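PDB 5XZ3: peptidoglycan-recognition protein from Apis mellifera, which probably binds bacterial peptidoglycan as a receptor of innate immunity, built on an N-acetylmuramoyl-L-alanine amidase-like fold. Local coordinates for residues I10-R13 / N14-T17; S115-N118 / K119-N122. All blocks are in the same frame, centred on the assembly; numbering follows the deposited sequence.

Interaction 1 (I10-R13 / N14-T17); sequences IIKR and NEWT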
loop_
_atom_site.group_PDB
_atom_site.type_symbol
_atom_site.label_atom_id
_atom_site.label_comp_id
_atom_site.label_asym_id
_atom_site.label_seq_id
_atom_site.Cartn_x
_atom_site.Cartn_y
_atom_site.Cartn_z
ATOM N N ILE A 10 -11.342 4.671 -3.148
ATOM C CA ILE A 10 -10.357 3.726 -3.682
ATOM C C ILE A 10 -10.648 3.452 -5.166
ATOM O O ILE A 10 -11.753 3.067 -5.539
ATOM C CB ILE A 10 -10.322 2.386 -2.899
ATOM C CG1 ILE A 10 -9.881 2.589 -1.442
ATOM C CG2 ILE A 10 -9.371 1.395 -3.571
ATOM C CD1 ILE A 10 -10.203 1.423 -0.523
ATOM N N ILE A 11 -9.640 3.655 -5.997
ATOM C CA ILE A 11 -9.727 3.333 -7.421
ATOM C C ILE A 11 -9.562 1.815 -7.542
ATOM O O ILE A 11 -8.490 1.289 -7.262
ATOM C CB ILE A 11 -8.647 4.081 -8.241
ATOM C CG1 ILE A 11 -8.683 5.615 -8.031
ATOM C CG2 ILE A 11 -8.695 3.685 -9.712
ATOM C CD1 ILE A 11 -10.004 6.292 -8.314
ATOM N N LYS A 12 -10.627 1.119 -7.946
ATOM C CA LYS A 12 -10.606 -0.351 -8.000
ATOM C C LYS A 12 -9.721 -0.873 -9.127
ATOM O O LYS A 12 -9.465 -0.172 -10.101
ATOM C CB LYS A 12 -12.025 -0.927 -8.112
ATOM C CG LYS A 12 -12.890 -0.672 -6.883
ATOM C CD LYS A 12 -14.352 -1.010 -7.147
ATOM C CE LYS A 12 -14.658 -2.471 -6.837
ATOM N NZ LYS A 12 -14.919 -2.734 -5.388
ATOM N N ARG A 13 -9.259 -2.107 -8.971
ATOM C CA ARG A 13 -8.370 -2.762 -9.925
ATOM C C ARG A 13 -8.832 -2.620 -11.396
ATOM O O ARG A 13 -8.039 -2.218 -12.249
ATOM C CB ARG A 13 -8.199 -4.236 -9.552
ATOM C CG ARG A 13 -7.048 -4.904 -10.284
ATOM C CD ARG A 13 -7.348 -6.364 -10.598
ATOM N NE ARG A 13 -6.209 -7.009 -11.277
ATOM C CZ ARG A 13 -5.093 -7.404 -10.670
ATOM N NH1 ARG A 13 -4.128 -7.981 -11.388
ATOM N NH2 ARG A 13 -4.930 -7.219 -9.352
ATOM N N ASN A 14 -10.110 -2.901 -11.674
ATOM C CA ASN A 14 -10.645 -2.820 -13.054
ATOM C C ASN A 14 -10.668 -1.400 -13.650
ATOM O O ASN A 14 -10.901 -1.234 -14.850
ATOM C CB ASN A 14 -12.038 -3.460 -13.150
ATOM C CG ASN A 14 -13.151 -2.528 -12.690
ATOM O OD1 ASN A 14 -13.093 -1.950 -11.603
ATOM N ND2 ASN A 14 -14.174 -2.377 -13.528
ATOM N N GLU A 15 -10.444 -0.383 -12.814
ATOM C CA GLU A 15 -10.338 0.982 -13.302
ATOM C C GLU A 15 -8.956 1.287 -13.866
ATOM O O GLU A 15 -8.799 2.256 -14.614
ATOM C CB GLU A 15 -10.688 1.997 -12.218
ATOM C CG GLU A 15 -12.131 1.964 -11.758
ATOM C CD GLU A 15 -12.394 2.974 -10.657
ATOM O OE1 GLU A 15 -12.614 2.545 -9.498
ATOM O OE2 GLU A 15 -12.366 4.193 -10.951
ATOM N N TRP A 16 -7.959 0.474 -13.515
ATOM C CA TRP A 16 -6.606 0.692 -14.026
ATOM C C TRP A 16 -6.023 -0.444 -14.879
ATOM O O TRP A 16 -4.991 -0.250 -15.508
ATOM C CB TRP A 16 -5.638 1.185 -12.927
ATOM C CG TRP A 16 -5.369 0.217 -11.808
ATOM C CD1 TRP A 16 -5.979 0.189 -10.581
ATOM C CD2 TRP A 16 -4.414 -0.856 -11.805
ATOM N NE1 TRP A 16 -5.470 -0.843 -9.821
ATOM C CE2 TRP A 16 -4.507 -1.496 -10.540
ATOM C CE3 TRP A 16 -3.492 -1.343 -12.748
ATOM C CZ2 TRP A 16 -3.719 -2.595 -10.194
ATOM C CZ3 TRP A 16 -2.707 -2.436 -12.404
ATOM C CH2 TRP A 16 -2.822 -3.049 -11.133
ATOM N N THR A 17 -6.668 -1.613 -14.892
ATOM C CA THR A 17 -6.202 -2.762 -15.705
ATOM C C THR A 17 -7.360 -3.686 -16.112
ATOM O O THR A 17 -8.424 -3.653 -15.486
ATOM C CB THR A 17 -5.088 -3.578 -14.992
ATOM O OG1 THR A 17 -4.534 -4.560 -15.885
ATOM C CG2 THR A 17 -5.608 -4.278 -13.717
#
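The backbone winds into the short helix 13-16 through three bonds: Glu15 N donates to Lys12 O, while Trp16 N and Thr17 N both converge on Arg13 O, each at 3.0 Å. This mixture of three- and four-residue steps makes a tight single turn that follows an extended run lying along the edge strand 82-84, where Ile11 bonds to the backbone of Ile82 and Glu84. Across the entrance to the turn the Glu15 side chain reaches back, extended beyond CG, and its OE1 accepts from Lys12 N at 2.9 Å, with the donor standing 50° out of the carboxylate plane. Ile11 packs its CG2 branch against the same chain, 3.6 Å from Glu15 CB, the two side chains crossing at about a right angle. Trp16 has CG set between the backbone N and the carbonyl carbon (chi1 65°), which lays its indole back over the turn, with Arg13 O and Thr17 CG2 over one face, both toward the rim. NE1 of Trp16 passes 3.5 Å from Arg13 CA and donates to Glu84 O, and the ring also packs on Ile54, Glu55 and Arg58 of helix 47-64. A leucine in its place would probably leave Glu84 O without this donor and open a gap between the turn and helix 47-64. The Arg13 guanidinium extends past the turn to a salt bridge with Asp69 and a bond to Val19 O; on the way its NE passes 3.7 Å from Thr17 CG2.

Interaction 2 (S115-N118 / K119-N122); sequences SASN and KMLN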
loop_
_atom_site.group_PDB
_atom_site.type_symbol
_atom_site.label_atom_id
_atom_site.label_comp_id
_atom_site.label_asym_id
_atom_site.label_seq_id
_atom_site.Cartn_x
_atom_site.Cartn_y
_atom_site.Cartn_z
ATOM N N SER A 115 10.188 14.148 1.369
ATOM C CA SER A 115 8.918 13.837 2.035
ATOM C C SER A 115 7.851 13.540 1.010
ATOM O O SER A 115 7.925 14.006 -0.136
ATOM C CB SER A 115 8.467 15.039 2.861
ATOM O OG SER A 115 9.296 15.221 3.980
ATOM N N ALA A 116 6.865 12.744 1.417
ATOM C CA ALA A 116 5.637 12.582 0.645
ATOM C C ALA A 116 4.800 13.805 0.946
ATOM O O ALA A 116 4.916 14.367 2.035
ATOM C CB ALA A 116 4.885 11.319 1.065
ATOM N N SER A 117 3.979 14.218 -0.024
ATOM C CA SER A 117 3.062 15.339 0.156
ATOM C C SER A 117 2.018 15.027 1.221
ATOM O O SER A 117 1.747 13.852 1.511
ATOM C CB SER A 117 2.356 15.663 -1.162
ATOM O OG SER A 117 1.404 14.651 -1.460
ATOM N N ASN A 118 1.441 16.088 1.794
ATOM C CA ASN A 118 0.315 15.988 2.720
ATOM C C ASN A 118 -0.838 15.137 2.196
ATOM O O ASN A 118 -1.354 14.295 2.929
ATOM C CB ASN A 118 -0.194 17.376 3.090
ATOM C CG ASN A 118 0.685 18.055 4.106
ATOM O OD1 ASN A 118 1.389 17.398 4.864
ATOM N ND2 ASN A 118 0.649 19.380 4.129
ATOM N N LYS A 119 -1.216 15.344 0.936
ATOM C CA LYS A 119 -2.304 14.572 0.336
ATOM C C LYS A 119 -2.022 13.067 0.238
ATOM O O LYS A 119 -2.936 12.266 0.440
ATOM C CB LYS A 119 -2.776 15.169 -0.993
ATOM C CG LYS A 119 -1.778 15.171 -2.138
ATOM C CD LYS A 119 -2.447 15.605 -3.448
ATOM C CE LYS A 119 -2.737 17.094 -3.470
ATOM N NZ LYS A 119 -3.828 17.422 -4.424
ATOM N N MET A 120 -0.765 12.692 -0.022
ATOM C CA MET A 120 -0.357 11.274 -0.011
ATOM C C MET A 120 -0.441 10.648 1.392
ATOM O O MET A 120 -1.059 9.587 1.551
ATOM C CB MET A 120 1.048 11.068 -0.582
ATOM C CG MET A 120 1.192 11.366 -2.065
ATOM S SD MET A 120 2.880 11.054 -2.626
ATOM C CE MET A 120 2.798 9.292 -2.948
ATOM N N LEU A 121 0.178 11.289 2.390
ATOM C CA LEU A 121 0.106 10.807 3.776
ATOM C C LEU A 121 -1.323 10.707 4.290
ATOM O O LEU A 121 -1.694 9.710 4.924
ATOM C CB LEU A 121 0.872 11.725 4.724
ATOM C CG LEU A 121 2.354 11.508 4.967
ATOM C CD1 LEU A 121 2.769 12.689 5.829
ATOM C CD2 LEU A 121 2.621 10.169 5.658
ATOM N N ASN A 122 -2.121 11.732 4.005
ATOM C CA ASN A 122 -3.523 11.756 4.457
ATOM C C ASN A 122 -4.346 10.639 3.822
ATOM O O ASN A 122 -5.145 10.015 4.515
ATOM C CB ASN A 122 -4.167 13.126 4.213
ATOM C CG ASN A 122 -3.632 14.205 5.154
ATOM O OD1 ASN A 122 -3.014 13.919 6.179
ATOM N ND2 ASN A 122 -3.866 15.449 4.797
#
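The carboxamide of Asn122 presents one face to the carbonyl of Asn118, whose O stands almost directly above the amide carbon, 3.2 Å from Asn122 CG. With the oxygen over its face, the amide has ND2 badly angled for a bond to it; Asn118 O instead accepts the backbone N of Asn122 at 2.9 Å. The setting is the N terminus of helix 118-133, with Ser117 as its N-cap. Ser117 OG, held between the backbone N and the carbonyl carbon (chi1 72°), turns back over the first turn and accepts from Met120 N at 3.3 Å, with an N-H...O angle of 159°, a capping bond to a backbone N-H of the first turn. The methylenes Lys119 CG and Met120 CG both approach this oxygen. Ser117 O starts the regular pattern by accepting from Leu121 N. On the buried flank Ala116 and Met120 pack together against Phe107 of strand 102-107 and Phe111, while Leu121 meets Leu159 and Gln162 of helix 157-163 as well as Trp166. The helix start is thereby joined to both the sheet and the C-terminal helix. Between the two segments this apolar packing rests on Ala116 CB and Met120 CB, 4.2 Å apart.

How the interactions relate
Following the chain from the N terminus, interaction 1 comes first, where the loop after helix 2-5 closes into helix 13-16; interaction 2 opens about a hundred residues later, where the loop after strand 102-107 enters helix 118-133. Each is a local turn, and they stand in series, neither nested nor crossed. Their centres are 21 Å apart and their nearest atoms about 11 Å, so they do not touch. Interaction 1 ties the N-terminal region to strand 82-84, at one edge of the mixed sheet, and to helix 47-64. Interaction 2 sits against the central strand 102-107 and helix 157-163. The sheet is thus their shared framework, met at different strands.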